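Local coordinates for TPR repeat-containing protein (Cytophaga hutchinsonii, PDB 3U4T) that is of unknown function but, as a tetratricopeptide-repeat protein, probably offers an all-helical scaffold for binding partner proteins, at residues 174-179 against 203-208; 197-202 against 225-230; 36-41 against 61-66. The protein carries 1 engineered substitution. All coordinates share one frame; numbering follows the deposited sequence.

Contact 1: 174-179 against 203-208; sequences NIYIGY and EKLIEV
Val-208 is the main bump here, fitting among Asn-174, Tyr-176 and Tyr-179. Its CG1 branch meets Asn-174 ND2 at 3.6 Å and looks obliquely at the Tyr-179 ring, while CG2 presses on Tyr-176 CB at 3.7 Å. One turn earlier, Leu-205 CD1 enters the notch between Tyr-176 and Tyr-179; it lies 3.1 Å from Tyr-176 O, a tight fit, and 4.1 Å from Tyr-179 CB. The ring of Tyr-179, swung beside its own backbone N (chi1 -69°), stands between the helices and takes Lys-204 CB over one face, a CH-pi contact 4.0 Å from the ring centroid. Tyr-179 OH also donates to Asn-174 OD1 (3.0 Å) from well above the carbonyl plane, tying the amide to the ring. Lys-204, bent at chi2, carries NZ into a salt bridge with Glu-207 OE1 at 3.4 Å. With an alanine at Tyr-179, Lys-204 CB would probably lose its aromatic platform and the Asn-174 amide would be likely to turn more freely. The start of helix 176-189 thus meets the later part of helix 199-209, the antiparallel packing of consecutive helices seen throughout tetratricopeptide-repeat solenoids.

Contact 2: 197-202 against 225-230; sequences LAKPYY and EYIAYY
The Tyr-226 ring receives Ala-198 CB over one face, in a CH-pi contact 4.2 Å from the centroid, and its own neighbour Ile-227 places CD1 at the ring edge, in the plane. Tyr-202 adds a second ring: its CD2 comes to 3.4 Å from Tyr-226 CG, with the planes inclined at 38°, an intermediate tilt. One turn along, a face of Tyr-230 is taken by Lys-199 CD, 3.9 Å from the centroid and 16° off the ring normal. This joins the start of helix 199-209 to helix 217-233, the next helix in the alpha-solenoid that tetratricopeptide-repeat chains build. Tyr-226 and Tyr-230 share one rotamer, each with CG opposite the backbone N (chi1 171°), and both rings therefore reach toward segment 197-202 from successive turns.

Lys-199 crosses Tyr-230 at about a right angle. Bends at chi2, chi3 and chi4 fold its methylene chain over the ring, with CE a close 3.2 Å from Tyr-230 CE2, and CD also touches Ile-227 CD1 at 3.8 Å. The charged end turns elsewhere: Lys-199 NZ pairs with Glu-203 and hydrogen-bonds to Tyr-231 OH. Likewise, the buried Tyr-202 is satisfied at its hydroxyl by Glu-222. Thr-193 of the preceding loop touches both Tyr-226 and Tyr-230. At the polar end of Tyr-226, OH is hydrogen-bonded to a water at 2.8 Å, and that water accepts a weak, 3.5 Å bond from Ala-198 N.

Contact 3: 36-41 against 61-66; sequences SPYIYN and ETYFSK
Asn-41 and Tyr-63 form the main flat-on-flat contact of this antiparallel helix pair, in which the start of helix 40-49 and the residues leading into it meet the end of helix 53-64, in the tetratricopeptide-repeat part of the chain. Two CH-pi contacts join the segments. Asn-41 CB sits 3.3 Å from the Tyr-63 centroid, almost on the ring normal, and with CG lodged between backbone N and carbonyl carbon (chi1 64°) the amide lies along the ring, its plane only 6° from the aromatic one. Thr-62 CG2 lies over the centre of one face of Tyr-40, 3.6 Å from the centroid, while Ile-39 CG1 covers the opposite face.

Apolar packing adds to this: Tyr-40 CB against Tyr-63 CB at 3.8 Å, Pro-37 CB against Lys-66 CB at 3.8 Å, and Tyr-38 CD1 near Tyr-63 CE1.

The polar ends find partners beyond the two segments. Asn-41 ND2 hydrogen-bonds to Asp-76, which also takes a weak bond from Tyr-63 OH, and Thr-62 OG1 is bonded to Lys-58 O. At the helix end, Thr-62 O accepts both Ser-65 N and Ser-65 OG from the same face of its plane, the hydroxyl at 2.7 Å.

Contacts 1 and 2 are neighbours: both use helix 199-209, their segments alternate along the chain, and they touch where Tyr-179 O packs on Tyr-201 CB and where Glu-203 CG meets Ile-227 CD1. Contact 3 lies on the opposite side of the chain's centre, its own centre about 48 Å from that of contact 1 and about 56 Å from that of contact 2. Contact 1 is a surface contact, where Leu-205, Val-208 and the Lys-204 chain pack against two tyrosines; contacts 2 and 3 are partly buried. Contact 2 joins inclined rings and a lysine chain laid over a tyrosine, with a water at its margin, contact 3 an amide laid flat over a ring.

Contact 1: 174-179 against 203-208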
loop_
_atom_site.group_PDB
_atom_site.type_symbol
_atom_site.label_atom_id
_atom_site.label_comp_id
_atom_site.label_asym_id
_atom_site.label_seq_id
_atom_site.Cartn_x
_atom_site.Cartn_y
_atom_site.Cartn_z
ATOM N N ASN A 174 -5.821 17.317 5.697
ATOM C CA ASN A 174 -6.122 16.843 7.051
ATOM C C ASN A 174 -6.122 15.340 7.233
ATOM O O ASN A 174 -6.530 14.847 8.283
ATOM C CB ASN A 174 -7.473 17.397 7.543
ATOM C CG ASN A 174 -7.316 18.675 8.299
ATOM O OD1 ASN A 174 -6.560 19.559 7.892
ATOM N ND2 ASN A 174 -8.046 18.801 9.401
ATOM N N ILE A 175 -5.672 14.600 6.220
ATOM C CA ILE A 175 -5.632 13.139 6.326
ATOM C C ILE A 175 -4.554 12.828 7.375
ATOM O O ILE A 175 -3.391 13.235 7.250
ATOM C CB ILE A 175 -5.317 12.476 4.953
ATOM C CG1 ILE A 175 -5.880 11.058 4.939
ATOM C CG2 ILE A 175 -3.818 12.464 4.686
ATOM C CD1 ILE A 175 -5.888 10.394 3.576
ATOM N N TYR A 176 -4.957 12.124 8.425
ATOM C CA TYR A 176 -4.070 11.816 9.536
ATOM C C TYR A 176 -2.760 11.156 9.155
ATOM O O TYR A 176 -1.699 11.490 9.697
ATOM C CB TYR A 176 -4.811 10.947 10.554
ATOM C CG TYR A 176 -4.832 9.473 10.237
ATOM C CD1 TYR A 176 -5.680 8.950 9.265
ATOM C CD2 TYR A 176 -4.016 8.592 10.946
ATOM C CE1 TYR A 176 -5.719 7.571 9.018
ATOM C CE2 TYR A 176 -4.045 7.230 10.709
ATOM C CZ TYR A 176 -4.897 6.720 9.752
ATOM O OH TYR A 176 -4.932 5.353 9.573
ATOM N N ILE A 177 -2.847 10.218 8.225
ATOM C CA ILE A 177 -1.685 9.493 7.767
ATOM C C ILE A 177 -0.596 10.423 7.238
ATOM O O ILE A 177 0.584 10.096 7.301
ATOM C CB ILE A 177 -2.088 8.483 6.693
ATOM C CG1 ILE A 177 -1.556 7.100 7.081
ATOM C CG2 ILE A 177 -1.597 8.955 5.337
ATOM C CD1 ILE A 177 -2.243 5.930 6.376
ATOM N N GLY A 178 -0.994 11.580 6.722
ATOM C CA GLY A 178 -0.012 12.524 6.217
ATOM C C GLY A 178 0.702 13.225 7.359
ATOM O O GLY A 178 1.918 13.426 7.321
ATOM N N TYR A 179 -0.047 13.603 8.387
ATOM C CA TYR A 179 0.565 14.272 9.524
ATOM C C TYR A 179 1.498 13.297 10.238
ATOM O O TYR A 179 2.606 13.669 10.650
ATOM C CB TYR A 179 -0.509 14.790 10.481
ATOM C CG TYR A 179 -1.326 15.941 9.916
ATOM C CD1 TYR A 179 -0.726 17.162 9.592
ATOM C CD2 TYR A 179 -2.694 15.804 9.706
ATOM C CE1 TYR A 179 -1.476 18.216 9.074
ATOM C CE2 TYR A 179 -3.455 16.846 9.187
ATOM C CZ TYR A 179 -2.843 18.050 8.872
ATOM O OH TYR A 179 -3.614 19.066 8.358
ATOM N N GLU A 203 1.023 17.177 16.903
ATOM C CA GLU A 203 -0.047 17.923 17.558
ATOM C C GLU A 203 -1.244 17.926 16.625
ATOM O O GLU A 203 -2.377 17.734 17.071
ATOM C CB GLU A 203 0.399 19.350 17.891
ATOM C CG GLU A 203 1.359 19.403 19.068
ATOM C CD GLU A 203 1.865 20.796 19.368
ATOM O OE1 GLU A 203 2.191 21.527 18.412
ATOM O OE2 GLU A 203 1.956 21.151 20.563
ATOM N N LYS A 204 -0.999 18.119 15.328
ATOM C CA LYS A 204 -2.090 18.107 14.361
ATOM C C LYS A 204 -2.659 16.693 14.234
ATOM O O LYS A 204 -3.859 16.512 14.023
ATOM C CB LYS A 204 -1.604 18.603 13.001
ATOM C CG LYS A 204 -1.992 20.049 12.693
ATOM C CD LYS A 204 -3.486 20.172 12.388
ATOM C CE LYS A 204 -3.859 21.580 11.914
ATOM N NZ LYS A 204 -5.176 21.610 11.198
ATOM N N LEU A 205 -1.790 15.693 14.372
ATOM C CA LEU A 205 -2.206 14.298 14.289
ATOM C C LEU A 205 -3.226 14.007 15.381
ATOM O O LEU A 205 -4.231 13.338 15.154
ATOM C CB LEU A 205 -1.017 13.375 14.489
ATOM C CG LEU A 205 -1.447 11.925 14.315
ATOM C CD1 LEU A 205 -1.605 11.643 12.833
ATOM C CD2 LEU A 205 -0.414 11.000 14.890
ATOM N N ILE A 206 -2.944 14.499 16.581
ATOM C CA ILE A 206 -3.850 14.316 17.708
ATOM C C ILE A 206 -5.096 15.162 17.441
ATOM O O ILE A 206 -6.202 14.794 17.832
ATOM C CB ILE A 206 -3.200 14.777 19.039
ATOM C CG1 ILE A 206 -2.040 13.858 19.405
ATOM C CG2 ILE A 206 -4.235 14.796 20.150
ATOM C CD1 ILE A 206 -1.244 14.337 20.627
ATOM N N GLU A 207 -4.908 16.300 16.773
ATOM C CA GLU A 207 -6.030 17.182 16.459
ATOM C C GLU A 207 -7.063 16.395 15.668
ATOM O O GLU A 207 -8.203 16.232 16.103
ATOM C CB GLU A 207 -5.566 18.400 15.643
ATOM C CG GLU A 207 -5.576 19.720 16.415
ATOM C CD GLU A 207 -4.963 20.870 15.630
ATOM O OE1 GLU A 207 -5.455 21.155 14.520
ATOM O OE2 GLU A 207 -3.994 21.493 16.121
ATOM N N VAL A 208 -6.652 15.885 14.514
ATOM C CA VAL A 208 -7.563 15.125 13.672
ATOM C C VAL A 208 -7.837 13.709 14.181
ATOM O O VAL A 208 -8.774 13.055 13.728
ATOM C CB VAL A 208 -7.032 15.045 12.224
ATOM C CG1 VAL A 208 -6.667 16.440 11.719
ATOM C CG2 VAL A 208 -5.835 14.115 12.161
#

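Contact 2: 197-202 against 225-230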
loop_
_atom_site.group_PDB
_atom_site.type_symbol
_atom_site.label_atom_id
_atom_site.label_comp_id
_atom_site.label_asym_id
_atom_site.label_seq_id
_atom_site.Cartn_x
_atom_site.Cartn_y
_atom_site.Cartn_z
ATOM N N LEU A 197 11.041 19.685 15.726
ATOM C CA LEU A 197 10.556 19.723 14.346
ATOM C C LEU A 197 9.300 18.922 14.115
ATOM O O LEU A 197 8.465 19.296 13.301
ATOM C CB LEU A 197 11.632 19.222 13.379
ATOM C CG LEU A 197 12.838 20.137 13.171
ATOM C CD1 LEU A 197 13.788 19.520 12.154
ATOM C CD2 LEU A 197 12.350 21.498 12.690
ATOM N N ALA A 198 9.163 17.815 14.833
ATOM C CA ALA A 198 8.002 16.954 14.679
ATOM C C ALA A 198 6.813 17.384 15.521
ATOM O O ALA A 198 5.680 16.987 15.257
ATOM C CB ALA A 198 8.383 15.523 15.022
ATOM N N LYS A 199 7.073 18.205 16.527
ATOM C CA LYS A 199 6.038 18.682 17.448
ATOM C C LYS A 199 4.718 19.089 16.814
ATOM O O LYS A 199 3.674 18.517 17.106
ATOM C CB LYS A 199 6.585 19.849 18.259
ATOM C CG LYS A 199 5.607 20.478 19.241
ATOM C CD LYS A 199 5.732 19.894 20.625
ATOM C CE LYS A 199 5.513 20.992 21.664
ATOM N NZ LYS A 199 4.213 21.702 21.497
ATOM N N PRO A 200 4.738 20.092 15.936
ATOM C CA PRO A 200 3.490 20.521 15.304
ATOM C C PRO A 200 2.712 19.445 14.549
ATOM O O PRO A 200 1.478 19.425 14.582
ATOM C CB PRO A 200 3.947 21.635 14.377
ATOM C CG PRO A 200 5.350 21.237 14.035
ATOM C CD PRO A 200 5.883 20.827 15.380
ATOM N N TYR A 201 3.421 18.558 13.858
ATOM C CA TYR A 201 2.743 17.514 13.085
ATOM C C TYR A 201 2.044 16.497 13.977
ATOM O O TYR A 201 0.924 16.071 13.682
ATOM C CB TYR A 201 3.746 16.851 12.136
ATOM C CG TYR A 201 4.408 17.888 11.253
ATOM C CD1 TYR A 201 3.648 18.649 10.354
ATOM C CD2 TYR A 201 5.752 18.211 11.410
ATOM C CE1 TYR A 201 4.204 19.707 9.657
ATOM C CE2 TYR A 201 6.322 19.276 10.712
ATOM C CZ TYR A 201 5.539 20.021 9.842
ATOM O OH TYR A 201 6.082 21.100 9.191
ATOM N N TYR A 202 2.689 16.120 15.078
ATOM C CA TYR A 202 2.075 15.173 15.999
ATOM C C TYR A 202 0.904 15.864 16.703
ATOM O O TYR A 202 -0.094 15.217 17.057
ATOM C CB TYR A 202 3.100 14.662 17.035
ATOM C CG TYR A 202 3.902 13.457 16.568
ATOM C CD1 TYR A 202 3.263 12.358 15.997
ATOM C CD2 TYR A 202 5.292 13.417 16.689
ATOM C CE1 TYR A 202 3.990 11.245 15.549
ATOM C CE2 TYR A 202 6.030 12.302 16.243
ATOM C CZ TYR A 202 5.364 11.229 15.672
ATOM O OH TYR A 202 6.056 10.146 15.195
ATOM N N GLU A 225 3.425 10.169 23.023
ATOM C CA GLU A 225 4.720 9.759 23.537
ATOM C C GLU A 225 5.757 10.793 23.146
ATOM O O GLU A 225 6.554 11.212 23.972
ATOM C CB GLU A 225 5.114 8.384 22.997
ATOM C CG GLU A 225 4.509 7.209 23.757
ATOM C CD GLU A 225 5.180 5.885 23.415
ATOM O OE1 GLU A 225 6.297 5.911 22.862
ATOM O OE2 GLU A 225 4.605 4.816 23.707
ATOM N N TYR A 226 5.749 11.208 21.889
ATOM C CA TYR A 226 6.703 12.213 21.438
ATOM C C TYR A 226 6.527 13.470 22.295
ATOM O O TYR A 226 7.479 13.980 22.877
ATOM C CB TYR A 226 6.454 12.562 19.968
ATOM C CG TYR A 226 7.271 13.749 19.493
ATOM C CD1 TYR A 226 8.596 13.591 19.084
ATOM C CD2 TYR A 226 6.744 15.042 19.519
ATOM C CE1 TYR A 226 9.368 14.675 18.714
ATOM C CE2 TYR A 226 7.519 16.132 19.158
ATOM C CZ TYR A 226 8.823 15.944 18.756
ATOM O OH TYR A 226 9.583 17.029 18.385
ATOM N N ILE A 227 5.293 13.955 22.373
ATOM C CA ILE A 227 5.011 15.146 23.151
ATOM C C ILE A 227 5.511 15.000 24.585
ATOM O O ILE A 227 6.233 15.869 25.085
ATOM C CB ILE A 227 3.499 15.458 23.154
ATOM C CG1 ILE A 227 3.002 15.610 21.717
ATOM C CG2 ILE A 227 3.230 16.756 23.911
ATOM C CD1 ILE A 227 3.641 16.755 20.980
ATOM N N ALA A 228 5.143 13.904 25.245
ATOM C CA ALA A 228 5.577 13.683 26.632
ATOM C C ALA A 228 7.095 13.763 26.793
ATOM O O ALA A 228 7.584 14.309 27.786
ATOM C CB ALA A 228 5.059 12.346 27.150
ATOM N N TYR A 229 7.838 13.228 25.825
ATOM C CA TYR A 229 9.296 13.285 25.875
ATOM C C TYR A 229 9.757 14.701 25.552
ATOM O O TYR A 229 10.661 15.229 26.183
ATOM C CB TYR A 229 9.924 12.299 24.883
ATOM C CG TYR A 229 9.769 10.837 25.280
ATOM C CD1 TYR A 229 10.118 10.392 26.563
ATOM C CD2 TYR A 229 9.302 9.891 24.365
ATOM C CE1 TYR A 229 10.007 9.041 26.920
ATOM C CE2 TYR A 229 9.189 8.537 24.711
ATOM C CZ TYR A 229 9.545 8.120 25.988
ATOM O OH TYR A 229 9.461 6.784 26.319
ATOM N N TYR A 230 9.133 15.319 24.560
ATOM C CA TYR A 230 9.505 16.671 24.196
ATOM C C TYR A 230 9.424 17.556 25.436
ATOM O O TYR A 230 10.320 18.356 25.710
ATOM C CB TYR A 230 8.539 17.230 23.156
ATOM C CG TYR A 230 8.751 18.704 22.907
ATOM C CD1 TYR A 230 9.743 19.144 22.032
ATOM C CD2 TYR A 230 7.996 19.658 23.588
ATOM C CE1 TYR A 230 9.982 20.497 21.837
ATOM C CE2 TYR A 230 8.227 21.018 23.406
ATOM C CZ TYR A 230 9.218 21.433 22.529
ATOM O OH TYR A 230 9.418 22.779 22.327
HETATM O O HOH W 1 11.707 16.315 16.693
#

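Contact 3: 36-41 against 61-66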
loop_
_atom_site.group_PDB
_atom_site.type_symbol
_atom_site.label_atom_id
_atom_site.label_comp_id
_atom_site.label_asym_id
_atom_site.label_seq_id
_atom_site.Cartn_x
_atom_site.Cartn_y
_atom_site.Cartn_z
ATOM N N SER A 36 -12.664 -21.229 -26.754
ATOM C CA SER A 36 -12.434 -19.847 -26.397
ATOM C C SER A 36 -11.359 -19.760 -25.340
ATOM O O SER A 36 -11.328 -20.563 -24.407
ATOM C CB SER A 36 -13.712 -19.228 -25.853
ATOM O OG SER A 36 -13.456 -17.943 -25.320
ATOM N N PRO A 37 -10.432 -18.806 -25.493
ATOM C CA PRO A 37 -9.367 -18.660 -24.496
ATOM C C PRO A 37 -9.809 -17.794 -23.316
ATOM O O PRO A 37 -9.275 -17.904 -22.209
ATOM C CB PRO A 37 -8.240 -18.007 -25.296
ATOM C CG PRO A 37 -8.980 -17.208 -26.341
ATOM C CD PRO A 37 -10.043 -18.176 -26.770
ATOM N N TYR A 38 -10.819 -16.965 -23.564
ATOM C CA TYR A 38 -11.327 -16.021 -22.569
ATOM C C TYR A 38 -12.027 -16.567 -21.348
ATOM O O TYR A 38 -12.504 -15.789 -20.527
ATOM C CB TYR A 38 -12.218 -14.985 -23.255
ATOM C CG TYR A 38 -11.478 -14.260 -24.348
ATOM C CD1 TYR A 38 -10.330 -13.529 -24.061
ATOM C CD2 TYR A 38 -11.887 -14.354 -25.683
ATOM C CE1 TYR A 38 -9.594 -12.907 -25.082
ATOM C CE2 TYR A 38 -11.165 -13.737 -26.707
ATOM C CZ TYR A 38 -10.022 -13.017 -26.400
ATOM O OH TYR A 38 -9.315 -12.407 -27.409
ATOM N N ILE A 39 -12.118 -17.886 -21.217
ATOM C CA ILE A 39 -12.732 -18.432 -20.021
ATOM C C ILE A 39 -11.581 -18.641 -19.043
ATOM O O ILE A 39 -11.758 -18.578 -17.833
ATOM C CB ILE A 39 -13.458 -19.794 -20.272
ATOM C CG1 ILE A 39 -12.453 -20.920 -20.548
ATOM C CG2 ILE A 39 -14.428 -19.646 -21.420
ATOM C CD1 ILE A 39 -13.099 -22.299 -20.628
ATOM N N TYR A 40 -10.389 -18.842 -19.589
ATOM C CA TYR A 40 -9.207 -19.102 -18.788
ATOM C C TYR A 40 -8.619 -17.901 -18.057
ATOM O O TYR A 40 -8.245 -18.025 -16.890
ATOM C CB TYR A 40 -8.153 -19.788 -19.662
ATOM C CG TYR A 40 -8.644 -21.122 -20.190
ATOM C CD1 TYR A 40 -8.708 -22.239 -19.359
ATOM C CD2 TYR A 40 -9.102 -21.252 -21.498
ATOM C CE1 TYR A 40 -9.218 -23.458 -19.813
ATOM C CE2 TYR A 40 -9.618 -22.469 -21.968
ATOM C CZ TYR A 40 -9.671 -23.568 -21.119
ATOM O OH TYR A 40 -10.161 -24.776 -21.578
ATOM N N ASN A 41 -8.538 -16.739 -18.697
ATOM C CA ASN A 41 -7.968 -15.599 -17.983
ATOM C C ASN A 41 -8.913 -15.126 -16.886
ATOM O O ASN A 41 -8.476 -14.548 -15.896
ATOM C CB ASN A 41 -7.624 -14.444 -18.939
ATOM C CG ASN A 41 -8.845 -13.845 -19.616
ATOM O OD1 ASN A 41 -9.812 -14.540 -19.913
ATOM N ND2 ASN A 41 -8.787 -12.555 -19.890
ATOM N N GLU A 61 -1.800 -19.636 -17.591
ATOM C CA GLU A 61 -0.848 -20.166 -18.558
ATOM C C GLU A 61 -1.583 -20.868 -19.693
ATOM O O GLU A 61 -1.130 -20.869 -20.835
ATOM C CB GLU A 61 0.156 -21.099 -17.860
ATOM C CG GLU A 61 0.966 -20.362 -16.781
ATOM C CD GLU A 61 2.064 -21.195 -16.139
ATOM O OE1 GLU A 61 1.815 -22.378 -15.812
ATOM O OE2 GLU A 61 3.176 -20.656 -15.942
ATOM N N THR A 62 -2.729 -21.460 -19.386
ATOM C CA THR A 62 -3.519 -22.113 -20.409
ATOM C C THR A 62 -4.008 -20.949 -21.268
ATOM O O THR A 62 -3.988 -21.005 -22.498
ATOM C CB THR A 62 -4.715 -22.855 -19.791
ATOM O OG1 THR A 62 -4.243 -24.014 -19.092
ATOM C CG2 THR A 62 -5.703 -23.279 -20.871
ATOM N N TYR A 63 -4.443 -19.882 -20.612
ATOM C CA TYR A 63 -4.888 -18.704 -21.336
ATOM C C TYR A 63 -3.838 -18.245 -22.367
ATOM O O TYR A 63 -4.145 -18.129 -23.552
ATOM C CB TYR A 63 -5.153 -17.572 -20.353
ATOM C CG TYR A 63 -5.453 -16.252 -21.016
ATOM C CD1 TYR A 63 -6.645 -16.057 -21.706
ATOM C CD2 TYR A 63 -4.559 -15.190 -20.927
ATOM C CE1 TYR A 63 -6.946 -14.832 -22.287
ATOM C CE2 TYR A 63 -4.850 -13.959 -21.506
ATOM C CZ TYR A 63 -6.047 -13.791 -22.182
ATOM O OH TYR A 63 -6.351 -12.589 -22.758
ATOM N N PHE A 64 -2.606 -17.991 -21.914
ATOM C CA PHE A 64 -1.543 -17.518 -22.810
ATOM C C PHE A 64 -1.055 -18.500 -23.877
ATOM O O PHE A 64 -0.353 -18.110 -24.812
ATOM C CB PHE A 64 -0.345 -17.005 -22.003
ATOM C CG PHE A 64 -0.530 -15.623 -21.474
ATOM C CD1 PHE A 64 -0.759 -14.568 -22.344
ATOM C CD2 PHE A 64 -0.540 -15.378 -20.105
ATOM C CE1 PHE A 64 -0.992 -13.265 -21.855
ATOM C CE2 PHE A 64 -0.771 -14.087 -19.603
ATOM C CZ PHE A 64 -1.003 -13.031 -20.482
ATOM N N SER A 65 -1.423 -19.767 -23.751
ATOM C CA SER A 65 -1.028 -20.756 -24.737
ATOM C C SER A 65 -2.150 -20.868 -25.762
ATOM O O SER A 65 -2.057 -21.636 -26.717
ATOM C CB SER A 65 -0.826 -22.103 -24.052
ATOM O OG SER A 65 -2.079 -22.604 -23.620
ATOM N N LYS A 66 -3.216 -20.099 -25.549
ATOM C CA LYS A 66 -4.386 -20.104 -26.432
ATOM C C LYS A 66 -4.793 -18.741 -26.979
ATOM O O LYS A 66 -5.353 -18.655 -28.067
ATOM C CB LYS A 66 -5.596 -20.698 -25.702
ATOM C CG LYS A 66 -5.635 -22.213 -25.648
ATOM C CD LYS A 66 -6.744 -22.683 -24.730
ATOM C CE LYS A 66 -7.291 -24.032 -25.165
ATOM N NZ LYS A 66 -6.233 -25.069 -25.322
#